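Local coordinates for beta-ketoacyl-[acyl-carrier-protein] synthase FabY (Pseudomonas aeruginosa, PDB 4CW4) that catalyses the condensation of acetyl-CoA with malonyl-ACP to give acetoacetyl-ACP, the primer that starts fatty acid synthesis, at residues A164-S169 against G324-G329; G492-G497 against G547-P552. All coordinates share one frame; numbering follows the deposited sequence.

Contact 1: A164-S169 against G324-G329; sequences ALTVKS and GYSAMG
Ser326 meets the loop at Thr166 and Val167, partly through one water. Its hydroxyl lies beside the CG2 methyl of Val167, with Ser326 OG 3.4 Å from Val167 CG2, a van der Waals contact at the flank of the valine. Thr166 stands further off: its OG1 is 4.0 Å from Ser326 OG, and the water spans the two. It lies 2.8 Å from Ser326 OG, to which it donates, and 2.9 Å from Thr166 OG1. The serine torsion explains the geometry: OG is turned beside its own backbone N (chi1 -64°), so the hydroxyl can reach back along the helix to Ile322 O, one turn earlier, while it takes the water's proton. Ser326 is modelled in two conformers; the bridge is described for one, and whether it persists in the other is not established. Leu165 and Val167 both also pack on the side chain of Ile322, which extends the apolar part of the contact by a turn of the helix. The residue before Ser326, Tyr325, packs against Phe260 of the second subunit. Gly329, at positive phi, bonds through its N to Ser326 O at 2.6 Å. The contact therefore joins the loop after strand 155-163 to the last turn of helix 319-327, a C-terminus closed by a Schellman motif in the ketosynthase domain.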
loop_
_atom_site.group_PDB
_atom_site.type_symbol
_atom_site.label_atom_id
_atom_site.label_comp_id
_atom_site.label_asym_id
_atom_site.label_seq_id
_atom_site.Cartn_x
_atom_site.Cartn_y
_atom_site.Cartn_z
ATOM N N ALA A 164 -29.359 8.390 8.680
ATOM C CA ALA A 164 -28.618 9.614 8.437
ATOM C C ALA A 164 -27.202 9.464 8.977
ATOM O O ALA A 164 -26.990 8.861 10.019
ATOM C CB ALA A 164 -29.304 10.781 9.083
ATOM N N LEU A 165 -26.241 10.000 8.237
ATOM C CA LEU A 165 -24.866 10.099 8.721
ATOM C C LEU A 165 -24.759 11.348 9.584
ATOM O O LEU A 165 -25.443 12.341 9.347
ATOM C CB LEU A 165 -23.896 10.216 7.545
ATOM C CG LEU A 165 -23.864 9.086 6.514
ATOM C CD1 LEU A 165 -22.969 9.454 5.343
ATOM C CD2 LEU A 165 -23.357 7.805 7.154
ATOM N N THR A 166 -23.895 11.320 10.586
ATOM C CA THR A 166 -23.672 12.520 11.395
ATOM C C THR A 166 -22.869 13.589 10.637
ATOM O O THR A 166 -22.871 14.745 11.019
ATOM C CB THR A 166 -22.930 12.194 12.688
ATOM O OG1 THR A 166 -21.650 11.663 12.355
ATOM C CG2 THR A 166 -23.731 11.187 13.533
ATOM N N VAL A 167 -22.180 13.176 9.578
ATOM C CA VAL A 167 -21.347 14.038 8.740
ATOM C C VAL A 167 -22.092 14.323 7.445
ATOM O O VAL A 167 -22.637 13.401 6.832
ATOM C CB VAL A 167 -20.009 13.313 8.441
ATOM C CG1 VAL A 167 -19.199 14.016 7.356
ATOM C CG2 VAL A 167 -19.208 13.188 9.732
ATOM N N LYS A 168 -22.126 15.587 7.030
ATOM C CA LYS A 168 -22.908 15.972 5.853
ATOM C C LYS A 168 -22.064 16.599 4.748
ATOM O O LYS A 168 -22.626 16.999 3.737
ATOM C CB LYS A 168 -24.017 16.986 6.208
ATOM C CG LYS A 168 -24.868 16.668 7.446
ATOM C CD LYS A 168 -25.761 15.474 7.266
ATOM C CE LYS A 168 -26.601 15.227 8.527
ATOM N NZ LYS A 168 -27.394 13.998 8.375
ATOM N N SER A 169 -20.750 16.720 4.955
ATOM C CA SER A 169 -19.896 17.515 4.076
ATOM C C SER A 169 -18.667 16.761 3.580
ATOM O O SER A 169 -18.225 15.820 4.204
ATOM C CB SER A 169 -19.470 18.797 4.792
ATOM O OG SER A 169 -19.078 18.521 6.123
ATOM N N GLY A 324 -16.691 5.024 9.215
ATOM C CA GLY A 324 -15.453 4.516 9.814
ATOM C C GLY A 324 -14.627 5.613 10.485
ATOM O O GLY A 324 -14.133 5.449 11.602
ATOM N N TYR A 325 -14.466 6.740 9.798
ATOM C CA TYR A 325 -13.771 7.869 10.396
ATOM C C TYR A 325 -14.571 8.543 11.514
ATOM O O TYR A 325 -14.007 8.956 12.521
ATOM C CB TYR A 325 -13.350 8.885 9.342
ATOM C CG TYR A 325 -12.146 8.476 8.523
ATOM C CD1 TYR A 325 -10.879 8.470 9.075
ATOM C CD2 TYR A 325 -12.279 8.107 7.201
ATOM C CE1 TYR A 325 -9.768 8.109 8.325
ATOM C CE2 TYR A 325 -11.178 7.759 6.435
ATOM C CZ TYR A 325 -9.927 7.747 7.009
ATOM O OH TYR A 325 -8.826 7.381 6.273
ATOM N N SER A 326 -15.883 8.645 11.330
ATOM C CA SER A 326 -16.750 9.195 12.360
ATOM C C SER A 326 -16.645 8.372 13.643
ATOM O O SER A 326 -16.583 8.920 14.738
ATOM C CB SER A 326 -18.200 9.237 11.874
ATOM O OG SER A 326 -18.345 10.115 10.774
ATOM N N ALA A 327 -16.603 7.053 13.494
ATOM C CA ALA A 327 -16.557 6.141 14.642
ATOM C C ALA A 327 -15.322 6.405 15.511
ATOM O O ALA A 327 -15.332 6.129 16.707
ATOM C CB ALA A 327 -16.585 4.679 14.189
ATOM N N MET A 328 -14.272 6.944 14.903
ATOM C CA MET A 328 -13.082 7.403 15.615
ATOM C C MET A 328 -13.193 8.817 16.170
ATOM O O MET A 328 -12.283 9.286 16.849
ATOM C CB MET A 328 -11.896 7.455 14.666
ATOM C CG MET A 328 -11.648 6.223 13.865
ATOM S SD MET A 328 -10.222 6.456 12.802
ATOM C CE MET A 328 -8.904 6.649 14.005
ATOM N N GLY A 329 -14.270 9.520 15.852
ATOM C CA GLY A 329 -14.390 10.918 16.232
ATOM C C GLY A 329 -13.502 11.839 15.418
ATOM O O GLY A 329 -13.203 12.942 15.855
HETATM O O HOH W 1 -21.049 9.951 10.097
#

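Contact 2: G492-G497 against G547-P552; sequences GTFKYG and GVVLSP
Phe494 reaches from helix 482-496 across to the end of strand 543-550, and its ring makes nearly all of the tight packing. Ser551 CB sits over one face, 3.8 Å from the ring centroid and 15° off the normal, a CH-pi contact. Val549 meets the ring at its edge instead, with CG1 in the ring plane 4.0 Å from Phe494 CE2. Pro552 CD lies 3.9 Å from Phe494 CB, near the base of the side chain. The backbone puts Ser551 CB over the face, while chi1 of 68° sets OG between the backbone N and carbonyl carbon, where it caps the next helix at Ile554 N and bonds to Glu531 OE1. The other flank of helix 482-496 is looser: the CB of Lys495 points away from the strand and the residue is exposed, although its CG lies over the neighbouring ring of Tyr496. Gly497, the first residue past the helix, has positive phi. Val549 faces this helix while Val548 and Leu550 pack on helix 409-425, so the strand runs between two helical layers, as in the alternating helix and sheet layers of the thiolase fold.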
loop_
_atom_site.group_PDB
_atom_site.type_symbol
_atom_site.label_atom_id
_atom_site.label_comp_id
_atom_site.label_asym_id
_atom_site.label_seq_id
_atom_site.Cartn_x
_atom_site.Cartn_y
_atom_site.Cartn_z
ATOM N N GLY A 492 1.651 27.020 -7.179
ATOM C CA GLY A 492 0.880 28.195 -7.520
ATOM C C GLY A 492 1.381 29.432 -6.800
ATOM O O GLY A 492 1.419 30.527 -7.372
ATOM N N THR A 493 1.742 29.285 -5.526
ATOM C CA THR A 493 2.365 30.406 -4.806
ATOM C C THR A 493 3.649 30.866 -5.504
ATOM O O THR A 493 3.888 32.064 -5.634
ATOM C CB THR A 493 2.605 30.054 -3.331
ATOM O OG1 THR A 493 1.336 29.922 -2.692
ATOM C CG2 THR A 493 3.455 31.122 -2.598
ATOM N N PHE A 494 4.482 29.929 -5.939
ATOM C CA PHE A 494 5.672 30.305 -6.690
ATOM C C PHE A 494 5.308 31.077 -7.971
ATOM O O PHE A 494 5.960 32.065 -8.312
ATOM C CB PHE A 494 6.507 29.066 -7.063
ATOM C CG PHE A 494 7.161 28.368 -5.904
ATOM C CD1 PHE A 494 7.610 29.058 -4.798
ATOM C CD2 PHE A 494 7.316 26.991 -5.938
ATOM C CE1 PHE A 494 8.199 28.392 -3.740
ATOM C CE2 PHE A 494 7.902 26.330 -4.900
ATOM C CZ PHE A 494 8.352 27.038 -3.796
ATOM N N LYS A 495 4.268 30.627 -8.666
ATOM C CA LYS A 495 3.861 31.208 -9.948
ATOM C C LYS A 495 3.357 32.630 -9.801
ATOM O O LYS A 495 3.789 33.526 -10.532
ATOM C CB LYS A 495 2.764 30.343 -10.586
ATOM C CG LYS A 495 2.144 30.884 -11.898
ATOM C CD LYS A 495 3.093 30.752 -13.057
ATOM C CE LYS A 495 2.472 31.221 -14.358
ATOM N NZ LYS A 495 3.447 31.151 -15.470
ATOM N N TYR A 496 2.443 32.833 -8.860
ATOM C CA TYR A 496 1.704 34.090 -8.783
ATOM C C TYR A 496 2.068 34.989 -7.592
ATOM O O TYR A 496 1.614 36.130 -7.522
ATOM C CB TYR A 496 0.205 33.812 -8.737
ATOM C CG TYR A 496 -0.359 33.206 -10.003
ATOM C CD1 TYR A 496 -0.448 33.956 -11.171
ATOM C CD2 TYR A 496 -0.851 31.904 -10.020
ATOM C CE1 TYR A 496 -0.984 33.421 -12.331
ATOM C CE2 TYR A 496 -1.396 31.359 -11.178
ATOM C CZ TYR A 496 -1.463 32.124 -12.324
ATOM O OH TYR A 496 -2.014 31.587 -13.465
ATOM N N GLY A 497 2.850 34.472 -6.651
ATOM C CA GLY A 497 3.292 35.247 -5.506
ATOM C C GLY A 497 2.220 35.504 -4.467
ATOM O O GLY A 497 2.271 36.509 -3.759
ATOM N N GLY A 547 8.398 17.556 3.247
ATOM C CA GLY A 547 9.107 17.705 1.989
ATOM C C GLY A 547 9.622 19.109 1.747
ATOM O O GLY A 547 9.021 20.087 2.216
ATOM N N VAL A 548 10.702 19.207 0.976
ATOM C CA VAL A 548 11.312 20.486 0.620
ATOM C C VAL A 548 11.147 20.732 -0.875
ATOM O O VAL A 548 11.587 19.931 -1.704
ATOM C CB VAL A 548 12.816 20.500 0.981
ATOM C CG1 VAL A 548 13.429 21.855 0.652
ATOM C CG2 VAL A 548 13.010 20.179 2.448
ATOM N N VAL A 549 10.521 21.854 -1.211
ATOM C CA VAL A 549 10.298 22.240 -2.598
ATOM C C VAL A 549 10.939 23.602 -2.835
ATOM O O VAL A 549 10.721 24.537 -2.070
ATOM C CB VAL A 549 8.779 22.343 -2.927
ATOM C CG1 VAL A 549 8.567 22.464 -4.436
ATOM C CG2 VAL A 549 8.003 21.175 -2.347
ATOM N N LEU A 550 11.741 23.690 -3.888
ATOM C CA LEU A 550 12.410 24.920 -4.293
ATOM C C LEU A 550 11.675 25.547 -5.464
ATOM O O LEU A 550 11.128 24.840 -6.308
ATOM C CB LEU A 550 13.851 24.632 -4.722
ATOM C CG LEU A 550 14.706 23.792 -3.768
ATOM C CD1 LEU A 550 16.112 23.615 -4.351
ATOM C CD2 LEU A 550 14.747 24.434 -2.383
ATOM N N SER A 551 11.665 26.879 -5.522
ATOM C CA SER A 551 11.007 27.590 -6.599
ATOM C C SER A 551 11.710 27.393 -7.937
ATOM O O SER A 551 12.892 27.031 -7.984
ATOM C CB SER A 551 11.013 29.103 -6.304
ATOM O OG SER A 551 12.344 29.585 -6.377
ATOM N N PRO A 552 11.005 27.726 -9.033
ATOM C CA PRO A 552 11.690 27.780 -10.325
ATOM C C PRO A 552 12.926 28.683 -10.335
ATOM O O PRO A 552 13.927 28.310 -10.955
ATOM C CB PRO A 552 10.613 28.300 -11.265
ATOM C CG PRO A 552 9.348 27.807 -10.665
ATOM C CD PRO A 552 9.547 27.893 -9.181
#

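Overall arrangement
Along the chain both segments of contact 1 come before those of contact 2. Their centres are 35 Å apart, on opposite sides of the chain's centre, and their nearest atoms are about 20 Å from each other. All four segments belong to the ketosynthase domain, but they use separate elements: contact 1 joins a loop to the end of helix 319-327, whereas contact 2 joins helix 482-496 to strand 543-550. The side chain of Val167 in contact 1 is about 11 Å from that of His477, a predicted active-site residue. Contact 1 also borders the second subunit of the homodimer, whereas no other chain touches contact 2, which belongs to the interior layering of one subunit.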